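Local coordinates for protein lipase (Streptomyces rimosus, PDB 5MAL) that hydrolyses ester bonds of triacylglycerols and other acyl substrates, preferring medium-length chains, as a secreted serine esterase of the GDSL (SGNH) family, at residues A[1-9]-A[34-45]; A[185-193]-A[221-229]. One frame throughout, in Å; residues are numbered along the deposited sequence.

Interaction 1: residues A[1-9]-A[34-45]; sequences ATDYVALGD and YPALWAASHTGT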
loop_
_atom_site.group_PDB
_atom_site.type_symbol
_atom_site.label_atom_id
_atom_site.label_comp_id
_atom_site.label_asym_id
_atom_site.label_seq_id
_atom_site.Cartn_x
_atom_site.Cartn_y
_atom_site.Cartn_z
ATOM N N ALA A 1 -9.659 17.692 13.054
ATOM C CA ALA A 1 -8.742 17.639 11.922
ATOM C C ALA A 1 -9.328 18.442 10.773
ATOM O O ALA A 1 -9.388 19.668 10.853
ATOM C CB ALA A 1 -8.495 16.205 11.500
ATOM N N THR A 2 -9.683 17.727 9.701
ATOM C CA THR A 2 -10.739 18.093 8.751
ATOM C C THR A 2 -10.847 17.133 7.594
ATOM O O THR A 2 -11.029 15.943 7.824
ATOM C CB THR A 2 -10.612 19.520 8.195
ATOM O OG1 THR A 2 -9.233 19.922 8.175
ATOM C CG2 THR A 2 -11.483 20.474 9.008
ATOM N N ASP A 3 -10.827 17.652 6.366
ATOM C CA ASP A 3 -11.238 16.844 5.223
ATOM C C ASP A 3 -10.086 15.990 4.766
ATOM O O ASP A 3 -9.142 16.470 4.160
ATOM C CB ASP A 3 -11.746 17.708 4.076
ATOM C CG ASP A 3 -13.049 18.383 4.407
ATOM O OD1 ASP A 3 -14.097 17.716 4.303
ATOM O OD2 ASP A 3 -13.022 19.567 4.787
ATOM N N TYR A 4 -10.204 14.714 5.082
ATOM C CA TYR A 4 -9.189 13.719 4.806
ATOM C C TYR A 4 -9.746 12.756 3.775
ATOM O O TYR A 4 -10.776 12.123 4.007
ATOM C CB TYR A 4 -8.818 13.005 6.111
ATOM C CG TYR A 4 -7.929 11.786 5.983
ATOM C CD1 TYR A 4 -6.966 11.686 4.980
ATOM C CD2 TYR A 4 -8.051 10.722 6.888
ATOM C CE1 TYR A 4 -6.131 10.560 4.893
ATOM C CE2 TYR A 4 -7.243 9.598 6.785
ATOM C CZ TYR A 4 -6.286 9.527 5.795
ATOM O OH TYR A 4 -5.477 8.421 5.696
ATOM N N VAL A 5 -9.100 12.671 2.620
ATOM C CA VAL A 5 -9.458 11.613 1.681
ATOM C C VAL A 5 -8.376 10.554 1.670
ATOM O O VAL A 5 -7.203 10.853 1.434
ATOM C CB VAL A 5 -9.648 12.118 0.263
ATOM C CG1 VAL A 5 -10.034 10.951 -0.649
ATOM C CG2 VAL A 5 -10.723 13.226 0.226
ATOM N N ALA A 6 -8.777 9.315 1.916
ATOM C CA ALA A 6 -7.830 8.210 1.904
ATOM C C ALA A 6 -8.081 7.332 0.690
ATOM O O ALA A 6 -9.084 6.632 0.602
ATOM C CB ALA A 6 -7.936 7.412 3.177
ATOM N N LEU A 7 -7.138 7.394 -0.240
ATOM C CA LEU A 7 -7.191 6.680 -1.507
ATOM C C LEU A 7 -6.324 5.453 -1.483
ATOM O O LEU A 7 -5.470 5.299 -0.616
ATOM C CB LEU A 7 -6.674 7.562 -2.643
ATOM C CG LEU A 7 -7.225 8.970 -2.735
ATOM C CD1 LEU A 7 -6.322 9.708 -3.683
ATOM C CD2 LEU A 7 -8.657 8.891 -3.241
ATOM N N GLY A 8 -6.500 4.611 -2.487
ATOM C CA GLY A 8 -5.515 3.588 -2.732
ATOM C C GLY A 8 -6.048 2.186 -2.810
ATOM O O GLY A 8 -7.240 1.972 -3.078
ATOM N N ASP A 9 -5.144 1.232 -2.580
ATOM C CA ASP A 9 -5.457 -0.177 -2.742
ATOM C C ASP A 9 -5.630 -0.824 -1.388
ATOM O O ASP A 9 -5.997 -0.161 -0.434
ATOM C CB ASP A 9 -4.383 -0.891 -3.549
ATOM C CG ASP A 9 -2.987 -0.677 -3.000
ATOM O OD1 ASP A 9 -2.834 -0.386 -1.790
ATOM O OD2 ASP A 9 -2.036 -0.821 -3.789
ATOM N N TYR A 34 -4.781 2.059 8.458
ATOM C CA TYR A 34 -4.166 3.278 8.985
ATOM C C TYR A 34 -5.048 4.517 8.715
ATOM O O TYR A 34 -5.112 5.391 9.559
ATOM C CB TYR A 34 -2.735 3.480 8.449
ATOM C CG TYR A 34 -2.647 3.836 6.995
ATOM C CD1 TYR A 34 -2.731 5.167 6.581
ATOM C CD2 TYR A 34 -2.441 2.854 6.036
ATOM C CE1 TYR A 34 -2.657 5.494 5.250
ATOM C CE2 TYR A 34 -2.353 3.172 4.700
ATOM C CZ TYR A 34 -2.468 4.498 4.317
ATOM O OH TYR A 34 -2.393 4.851 3.001
ATOM N N PRO A 35 -5.772 4.584 7.566
ATOM C CA PRO A 35 -6.588 5.795 7.464
ATOM C C PRO A 35 -7.709 5.854 8.484
ATOM O O PRO A 35 -7.964 6.918 9.030
ATOM C CB PRO A 35 -7.173 5.704 6.047
ATOM C CG PRO A 35 -6.176 4.897 5.295
ATOM C CD PRO A 35 -5.796 3.836 6.292
ATOM N N ALA A 36 -8.364 4.731 8.739
ATOM C CA ALA A 36 -9.444 4.721 9.715
ATOM C C ALA A 36 -8.902 5.022 11.115
ATOM O O ALA A 36 -9.520 5.752 11.888
ATOM C CB ALA A 36 -10.162 3.395 9.695
ATOM N N LEU A 37 -7.741 4.464 11.443
ATOM C CA LEU A 37 -7.112 4.762 12.725
ATOM C C LEU A 37 -6.743 6.238 12.843
ATOM O O LEU A 37 -6.885 6.854 13.910
ATOM C CB LEU A 37 -5.867 3.906 12.925
ATOM C CG LEU A 37 -6.099 2.403 13.089
ATOM C CD1 LEU A 37 -4.756 1.703 13.190
ATOM C CD2 LEU A 37 -6.950 2.112 14.315
ATOM N N TRP A 38 -6.239 6.801 11.754
ATOM C CA TRP A 38 -5.905 8.208 11.752
ATOM C C TRP A 38 -7.163 9.038 11.987
ATOM O O TRP A 38 -7.178 9.919 12.834
ATOM C CB TRP A 38 -5.242 8.607 10.436
ATOM C CG TRP A 38 -4.555 9.926 10.506
ATOM C CD1 TRP A 38 -3.230 10.157 10.777
ATOM C CD2 TRP A 38 -5.145 11.204 10.286
ATOM N NE1 TRP A 38 -2.970 11.503 10.740
ATOM C CE2 TRP A 38 -4.130 12.169 10.449
ATOM C CE3 TRP A 38 -6.441 11.632 9.980
ATOM C CZ2 TRP A 38 -4.366 13.532 10.299
ATOM C CZ3 TRP A 38 -6.672 13.000 9.842
ATOM C CH2 TRP A 38 -5.639 13.925 10.003
ATOM N N ALA A 39 -8.227 8.747 11.250
ATOM C CA ALA A 39 -9.424 9.564 11.362
ATOM C C ALA A 39 -9.989 9.446 12.782
ATOM O O ALA A 39 -10.395 10.443 13.387
ATOM C CB ALA A 39 -10.472 9.151 10.316
ATOM N N ALA A 40 -9.948 8.235 13.330
ATOM C CA ALA A 40 -10.526 7.976 14.646
ATOM C C ALA A 40 -9.731 8.624 15.778
ATOM O O ALA A 40 -10.222 8.725 16.903
ATOM C CB ALA A 40 -10.640 6.484 14.880
ATOM N N SER A 41 -8.513 9.063 15.482
ATOM C CA SER A 41 -7.640 9.630 16.506
ATOM C C SER A 41 -7.327 11.096 16.249
ATOM O O SER A 41 -6.502 11.692 16.937
ATOM C CB SER A 41 -6.338 8.828 16.607
ATOM O OG SER A 41 -5.628 8.829 15.378
ATOM N N HIS A 42 -7.987 11.675 15.253
ATOM C CA HIS A 42 -7.873 13.104 15.006
ATOM C C HIS A 42 -9.262 13.710 14.995
ATOM O O HIS A 42 -10.039 13.509 14.063
ATOM C CB HIS A 42 -7.140 13.383 13.699
ATOM C CG HIS A 42 -5.678 13.075 13.766
ATOM N ND1 HIS A 42 -5.181 11.803 13.588
ATOM C CD2 HIS A 42 -4.613 13.866 14.020
ATOM C CE1 HIS A 42 -3.867 11.827 13.711
ATOM N NE2 HIS A 42 -3.496 13.069 13.958
ATOM N N THR A 43 -9.568 14.443 16.058
ATOM C CA THR A 43 -10.930 14.861 16.331
ATOM C C THR A 43 -11.477 15.734 15.218
ATOM O O THR A 43 -10.824 16.678 14.784
ATOM C CB THR A 43 -11.007 15.603 17.684
ATOM O OG1 THR A 43 -10.550 14.727 18.721
ATOM C CG2 THR A 43 -12.415 16.013 17.988
ATOM N N GLY A 44 -12.663 15.382 14.727
ATOM C CA GLY A 44 -13.344 16.213 13.751
ATOM C C GLY A 44 -12.978 15.917 12.310
ATOM O O GLY A 44 -13.278 16.704 11.420
ATOM N N THR A 45 -12.339 14.777 12.077
ATOM C CA THR A 45 -11.975 14.388 10.723
ATOM C C THR A 45 -13.203 14.091 9.885
ATOM O O THR A 45 -13.981 13.195 10.199
ATOM C CB THR A 45 -11.067 13.145 10.706
ATOM O OG1 THR A 45 -9.890 13.411 11.474
ATOM C CG2 THR A 45 -10.654 12.823 9.277
HETATM O O HOH W 1 -4.848 6.113 1.994
#

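Interaction 2: residues A[185-193]-A[221-229]; sequences FGDVNTTFA and GQSKGYLPV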
loop_
_atom_site.group_PDB
_atom_site.type_symbol
_atom_site.label_atom_id
_atom_site.label_comp_id
_atom_site.label_asym_id
_atom_site.label_seq_id
_atom_site.Cartn_x
_atom_site.Cartn_y
_atom_site.Cartn_z
ATOM N N PHE A 185 6.440 11.526 0.912
ATOM C CA PHE A 185 6.499 10.069 0.819
ATOM C C PHE A 185 6.753 9.491 2.195
ATOM O O PHE A 185 7.651 9.939 2.923
ATOM C CB PHE A 185 7.589 9.610 -0.143
ATOM C CG PHE A 185 7.675 8.127 -0.277
ATOM C CD1 PHE A 185 6.750 7.440 -1.042
ATOM C CD2 PHE A 185 8.660 7.409 0.392
ATOM C CE1 PHE A 185 6.817 6.053 -1.159
ATOM C CE2 PHE A 185 8.730 6.033 0.273
ATOM C CZ PHE A 185 7.802 5.361 -0.512
ATOM N N GLY A 186 5.958 8.496 2.558
ATOM C CA GLY A 186 6.111 7.826 3.829
ATOM C C GLY A 186 6.682 6.445 3.580
ATOM O O GLY A 186 6.022 5.561 3.018
ATOM N N ASP A 187 7.937 6.271 3.968
ATOM C CA ASP A 187 8.619 4.993 3.806
ATOM C C ASP A 187 8.239 4.076 4.960
ATOM O O ASP A 187 8.653 4.298 6.097
ATOM C CB ASP A 187 10.131 5.209 3.762
ATOM C CG ASP A 187 10.909 3.914 3.637
ATOM O OD1 ASP A 187 10.292 2.841 3.475
ATOM O OD2 ASP A 187 12.156 3.980 3.688
ATOM N N VAL A 188 7.467 3.035 4.687
ATOM C CA VAL A 188 6.996 2.224 5.805
ATOM C C VAL A 188 8.015 1.172 6.234
ATOM O O VAL A 188 7.799 0.466 7.211
ATOM C CB VAL A 188 5.646 1.547 5.492
ATOM C CG1 VAL A 188 4.564 2.620 5.318
ATOM C CG2 VAL A 188 5.740 0.637 4.269
ATOM N N ASN A 189 9.145 1.091 5.543
ATOM C CA ASN A 189 10.219 0.234 6.022
ATOM C C ASN A 189 10.822 0.784 7.298
ATOM O O ASN A 189 11.505 0.072 8.032
ATOM C CB ASN A 189 11.299 0.079 4.966
ATOM C CG ASN A 189 10.862 -0.793 3.839
ATOM O OD1 ASN A 189 10.268 -1.846 4.060
ATOM N ND2 ASN A 189 11.137 -0.363 2.616
ATOM N N THR A 190 10.575 2.059 7.568
ATOM C CA THR A 190 11.106 2.648 8.784
ATOM C C THR A 190 10.478 1.944 9.983
ATOM O O THR A 190 11.115 1.767 11.022
ATOM C CB THR A 190 10.850 4.156 8.842
ATOM O OG1 THR A 190 9.452 4.418 8.686
ATOM C CG2 THR A 190 11.606 4.854 7.726
ATOM N N THR A 191 9.235 1.513 9.824
ATOM C CA THR A 191 8.522 0.866 10.924
ATOM C C THR A 191 8.433 -0.645 10.763
ATOM O O THR A 191 8.386 -1.361 11.758
ATOM C CB THR A 191 7.105 1.404 11.068
ATOM O OG1 THR A 191 6.469 1.377 9.784
ATOM C CG2 THR A 191 7.125 2.845 11.599
ATOM N N PHE A 192 8.355 -1.131 9.520
ATOM C CA PHE A 192 8.245 -2.577 9.293
ATOM C C PHE A 192 9.576 -3.324 9.434
ATOM O O PHE A 192 9.590 -4.553 9.482
ATOM C CB PHE A 192 7.648 -2.872 7.903
ATOM C CG PHE A 192 6.142 -2.820 7.859
ATOM C CD1 PHE A 192 5.484 -1.627 7.603
ATOM C CD2 PHE A 192 5.386 -3.976 8.070
ATOM C CE1 PHE A 192 4.089 -1.573 7.555
ATOM C CE2 PHE A 192 3.990 -3.937 8.017
ATOM C CZ PHE A 192 3.340 -2.728 7.762
ATOM N N ALA A 193 10.689 -2.599 9.486
ATOM C CA ALA A 193 11.977 -3.253 9.721
ATOM C C ALA A 193 11.908 -3.964 11.064
ATOM O O ALA A 193 11.530 -3.370 12.066
ATOM C CB ALA A 193 13.121 -2.250 9.694
ATOM N N GLY A 221 0.394 -4.373 12.004
ATOM C CA GLY A 221 1.059 -3.729 10.878
ATOM C C GLY A 221 0.392 -2.428 10.484
ATOM O O GLY A 221 1.053 -1.464 10.117
ATOM N N GLN A 222 -0.932 -2.378 10.555
ATOM C CA GLN A 222 -1.601 -1.138 10.214
ATOM C C GLN A 222 -1.393 -0.101 11.305
ATOM O O GLN A 222 -1.121 1.061 11.019
ATOM C CB GLN A 222 -3.087 -1.376 9.978
ATOM C CG GLN A 222 -3.399 -2.046 8.650
ATOM C CD GLN A 222 -3.145 -1.114 7.468
ATOM O OE1 GLN A 222 -3.070 0.109 7.630
ATOM N NE2 GLN A 222 -3.013 -1.691 6.278
ATOM N N SER A 223 -1.511 -0.531 12.556
ATOM C CA SER A 223 -1.519 0.398 13.677
ATOM C C SER A 223 -0.124 0.888 14.038
ATOM O O SER A 223 0.038 2.020 14.494
ATOM C CB SER A 223 -2.183 -0.251 14.899
ATOM O OG SER A 223 -1.424 -1.336 15.389
ATOM N N LYS A 224 0.894 0.063 13.808
ATOM C CA LYS A 224 2.249 0.477 14.162
ATOM C C LYS A 224 3.233 0.489 13.019
ATOM O O LYS A 224 4.357 0.963 13.176
ATOM C CB LYS A 224 2.793 -0.403 15.256
ATOM C CG LYS A 224 2.265 0.006 16.584
ATOM C CD LYS A 224 2.046 -1.224 17.365
ATOM C CE LYS A 224 3.354 -1.922 17.667
ATOM N NZ LYS A 224 3.200 -3.001 18.684
ATOM N N GLY A 225 2.823 -0.053 11.879
ATOM C CA GLY A 225 3.646 0.025 10.693
ATOM C C GLY A 225 3.186 1.218 9.878
ATOM O O GLY A 225 3.907 2.206 9.756
ATOM N N TYR A 226 1.971 1.153 9.342
ATOM C CA TYR A 226 1.494 2.237 8.487
ATOM C C TYR A 226 1.100 3.510 9.206
ATOM O O TYR A 226 1.531 4.588 8.814
ATOM C CB TYR A 226 0.307 1.772 7.642
ATOM C CG TYR A 226 0.777 1.211 6.349
ATOM C CD1 TYR A 226 1.121 -0.133 6.243
ATOM C CD2 TYR A 226 0.920 2.028 5.224
ATOM C CE1 TYR A 226 1.578 -0.652 5.043
ATOM C CE2 TYR A 226 1.384 1.527 4.038
ATOM C CZ TYR A 226 1.709 0.185 3.952
ATOM O OH TYR A 226 2.160 -0.311 2.767
ATOM N N LEU A 227 0.273 3.395 10.235
ATOM C CA LEU A 227 -0.275 4.593 10.872
ATOM C C LEU A 227 0.814 5.531 11.401
ATOM O O LEU A 227 0.714 6.735 11.206
ATOM C CB LEU A 227 -1.241 4.204 11.992
ATOM C CG LEU A 227 -1.702 5.384 12.852
ATOM C CD1 LEU A 227 -2.507 6.381 12.038
ATOM C CD2 LEU A 227 -2.499 4.883 14.057
ATOM N N PRO A 228 1.870 4.991 12.044
ATOM C CA PRO A 228 2.873 5.941 12.533
ATOM C C PRO A 228 3.541 6.711 11.400
ATOM O O PRO A 228 3.940 7.867 11.563
ATOM C CB PRO A 228 3.866 5.042 13.275
ATOM C CG PRO A 228 3.023 3.889 13.749
ATOM C CD PRO A 228 2.112 3.633 12.568
ATOM N N VAL A 229 3.628 6.093 10.229
ATOM C CA VAL A 229 4.205 6.780 9.083
ATOM C C VAL A 229 3.284 7.900 8.582
ATOM O O VAL A 229 3.755 8.974 8.234
ATOM C CB VAL A 229 4.522 5.789 7.971
ATOM C CG1 VAL A 229 5.081 6.501 6.772
ATOM C CG2 VAL A 229 5.540 4.792 8.495
#

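Interaction 1: residues A[1-9]-A[34-45]
In the first beta-alpha-beta unit of this SGNH hydrolase, Tyr-4 and Ala-6 of strand 3-8 meet Pro-35 and Trp-38 of helix 34-40, which runs antiparallel to the strand at 171°, the axes 9.4 Å apart. With CG of Tyr-4 anti to the backbone N (chi1 171°), the ring reaches from the strand toward the N-terminal end of the helix, passing Trp-38 and ending at Pro-35. CD2 of Tyr-4 lies 3.6 Å from CE3 of Trp-38, the planes inclined by 61°, and Pro-35 O meets the phenol ring edge-on in its plane. The phenol OH, 3.2 Å from Pro-35 CB, is hydrogen-bonded to Ser-76 of the neighbouring strand 74-78, so this long polar-tipped residue spans helix and sheet. A leucine in place of Tyr-4 would probably leave Ser-76 without this partner and open a gap beside Trp-38 and Pro-35. Ala-6 suits its place by being small: its CB is only 3.4 Å from Pro-35 CB. One face of the Trp-38 indole is covered by His-42, whose ND1 sits over its centre and donates to Trp-38 O at 2.8 Å. Beyond the helix, Gly-44 takes the positive phi of the type II turn from His-42 to Thr-45, whose CG2 packs 3.7 Å from Tyr-4 CB. At the strand's other end a water bridges Leu-7 O and Tyr-34 OH, which is also hydrogen-bonded to Ser-12. The strand then enters the Gly-Asp-Ser sequence bearing the nucleophile Ser-10, and the helix, antiparallel to it, is the beta-alpha-beta crossover to strand 46-49 of the flavodoxin-like SGNH fold.

Interaction 2: residues A[185-193]-A[221-229]
Val-188 and Phe-192 approach the ring of Tyr-226 in quite different ways. CG1 of Val-188 sits over one face of the phenol ring, 3.8 Å from its centroid and 22° off the normal, a CH-pi contact; with CG1 anti to the carbonyl carbon (chi1 -65°), the beta-branch offers this methyl to the ring. Phe-192 instead brings its CE1 corner to Tyr-226 CD1 at 3.6 Å, that atom lying near the plane of the phenyl ring, while the two ring planes are inclined by 74°. The same CE1 rests 3.5 Å from Gly-225 CA. A side chain on Gly-225 would collide with the phenyl, so glycine is what lets the ring approach the helix backbone.

Thr-191 supplies the polar link. Its OG1 lies 2.7 Å from Gly-225 O and 3.0 Å from Val-188 O, one turn back; the hydroxyl has one proton to share between them. The helix is kinked at Pro-228, which has no N-H to give, and Val-229 N turns weakly to Tyr-226 O rather than to Gly-225 O, the carbonyl Thr-191 approaches. Val-229 uses both branches: CG1 presses to 3.4 Å from Gly-186 CA, where again any CB would clash, while CG2 lies beside the hydroxyls of Thr-190 and Thr-191. The short helix itself is fixed at its start, as Asp-187 OD1 accepts from Asn-189 N at 2.9 Å and Thr-190 OG1 donates to Asp-187 O.

Tyr-226 OH is hydrogen-bonded to Gly-140 O, just past strand 135-139, and Leu-139 of that strand touches both Tyr-226 and Val-229. Helix 219-232 is thus packed against the edge strand 184-186 and its neighbour 135-139, with helix 34-40 reached by its Leu-227.

From the N terminus, strand 3-8 leads into the stretch carrying Ser-10, and interaction 1 closes the loop when helix 34-40 returns along that strand. The chain then builds the rest of the sheet before interaction 2 closes a second loop, the one between helix 189-192 and helix 219-232 that holds His-216. The two are in series, neither crossing nor enclosing the other. They meet in space where Gln-222 OE1 probably accepts a hydrogen bond from Tyr-34 N and Tyr-34 packs on Tyr-226. Helices 34-40 and 219-232 thus touch, joining the strand 3-8 part of the parallel sheet to its edge strand 184-186.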